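Local atomic coordinates of cation-transporting ATPase, E1-E2 family protein (Streptococcus pneumoniae, PDB entry 4F2F), a protein that probably exports copper(I) across the cell membrane at the cost of ATP, with a cupredoxin-like metal-binding domain that holds two copper(I) ions. Residues A[47-50]-A[51-54]. Numbering follows the deposited sequence.
Sequences PSNC and YKEI. With CU1 (copper (I) ion), chain B; CU1 (copper (I) ion), chain C.
The ring of Tyr51 has the sulfur of Cys50 above one face, 5.0 Å from SG to the ring centroid and 23° off the normal. This is a long Cys sulfur-aromatic contact. Ser48 O lies at the ring edge, in plane. Cys50 CB packs against Tyr51 CD2 at 3.9 Å. A chi1 of -58° puts CG of Tyr51 beside its own backbone N, which turns the ring back against Cys50. The Tyr51 hydroxyl is hydrogen-bonded to the backbone N of Gly24.

Cys50 SG bridges two copper(I) ions, each at 2.2 Å. Cys50 O also binds one of them, so this residue chelates that ion through side chain and backbone. Cys87 completes its site; Met89 and Met91 are among the other ligands of the second ion. Residues 47-50 lie in the loop between strands 38-44 and 53-56 of the cupredoxin fold, and Cys50 is common to both copper sites.

Ser48 OG accepts from Cys50 N at 3.2 Å, an ST turn. Tyr51 N donates to Ser48 O at 3.2 Å, and Lys52 N to Asn49 O. These two bonds close successive i to i+3 turns, which form the short 3-10 segment that includes Asn49 and Cys50. Lys52 CB meets Asn49 OD1 at 3.7 Å, an oxygen hydrogen-bonded to Arg44. A water donates to Cys50 O and accepts from Glu53 N, linking the copper-binding carbonyl to the start of strand 53-56.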
loop_
_atom_site.group_PDB
_atom_site.type_symbol
_atom_site.label_atom_id
_atom_site.label_comp_id
_atom_site.label_asym_id
_atom_site.label_seq_id
_atom_site.Cartn_x
_atom_site.Cartn_y
_atom_site.Cartn_z
ATOM N N PRO A 47 10.137 9.195 12.140
ATOM C CA PRO A 47 9.545 9.392 13.467
ATOM C C PRO A 47 8.328 10.316 13.444
ATOM O O PRO A 47 7.712 10.523 14.487
ATOM C CB PRO A 47 10.685 10.035 14.263
ATOM C CG PRO A 47 11.506 10.726 13.240
ATOM C CD PRO A 47 11.435 9.877 12.005
ATOM N N SER A 48 7.982 10.863 12.282
ATOM C CA SER A 48 6.797 11.716 12.179
ATOM C C SER A 48 5.513 10.925 12.373
ATOM O O SER A 48 5.288 9.921 11.695
ATOM C CB SER A 48 6.735 12.421 10.825
ATOM O OG SER A 48 5.499 13.102 10.678
ATOM N N ASN A 49 4.656 11.385 13.277
ATOM C CA ASN A 49 3.385 10.705 13.496
ATOM C C ASN A 49 2.370 10.899 12.370
ATOM O O ASN A 49 1.274 10.338 12.416
ATOM C CB ASN A 49 2.771 11.081 14.846
ATOM C CG ASN A 49 3.154 10.111 15.946
ATOM O OD1 ASN A 49 3.764 9.071 15.689
ATOM N ND2 ASN A 49 2.795 10.444 17.179
ATOM N N CYS A 50 2.730 11.675 11.354
ATOM C CA CYS A 50 1.882 11.778 10.172
ATOM C C CYS A 50 1.728 10.393 9.546
ATOM O O CYS A 50 0.748 10.118 8.854
ATOM C CB CYS A 50 2.476 12.766 9.163
ATOM S SG CYS A 50 1.373 13.232 7.808
ATOM N N TYR A 51 2.693 9.517 9.825
ATOM C CA TYR A 51 2.732 8.178 9.241
ATOM C C TYR A 51 2.430 7.068 10.250
ATOM O O TYR A 51 2.779 5.910 10.015
ATOM C CB TYR A 51 4.106 7.918 8.613
ATOM C CG TYR A 51 4.500 8.910 7.541
ATOM C CD1 TYR A 51 4.300 8.624 6.199
ATOM C CD2 TYR A 51 5.080 10.128 7.870
ATOM C CE1 TYR A 51 4.663 9.524 5.216
ATOM C CE2 TYR A 51 5.446 11.032 6.896
ATOM C CZ TYR A 51 5.235 10.727 5.569
ATOM O OH TYR A 51 5.598 11.630 4.594
ATOM N N LYS A 52 1.778 7.403 11.360
ATOM C CA LYS A 52 1.555 6.412 12.417
ATOM C C LYS A 52 0.451 5.410 12.084
ATOM O O LYS A 52 0.274 4.422 12.796
ATOM C CB LYS A 52 1.260 7.087 13.760
ATOM C CG LYS A 52 -0.140 7.669 13.893
ATOM C CD LYS A 52 -0.362 8.238 15.290
ATOM C CE LYS A 52 -1.819 8.600 15.507
ATOM N NZ LYS A 52 -2.053 9.127 16.882
ATOM N N GLU A 53 -0.285 5.662 11.008
ATOM C CA GLU A 53 -1.354 4.762 10.584
ATOM C C GLU A 53 -1.360 4.567 9.072
ATOM O O GLU A 53 -0.905 5.430 8.321
ATOM C CB GLU A 53 -2.717 5.273 11.070
ATOM C CG GLU A 53 -2.925 5.115 12.570
ATOM C CD GLU A 53 -3.961 6.072 13.128
ATOM O OE1 GLU A 53 -4.581 6.816 12.339
ATOM O OE2 GLU A 53 -4.149 6.082 14.364
ATOM N N ILE A 54 -1.870 3.416 8.648
ATOM C CA ILE A 54 -2.013 3.079 7.239
ATOM C C ILE A 54 -3.491 2.878 6.939
ATOM O O ILE A 54 -4.165 2.091 7.608
ATOM C CB ILE A 54 -1.262 1.777 6.901
ATOM C CG1 ILE A 54 0.204 1.877 7.327
ATOM C CG2 ILE A 54 -1.384 1.453 5.414
ATOM C CD1 ILE A 54 0.907 0.538 7.404
HETATM CU CU CU1 B . 0.127 11.538 7.308
HETATM CU CU CU1 C . -0.247 14.375 8.821
HETATM O O HOH W 1 -1.183 8.291 10.107
#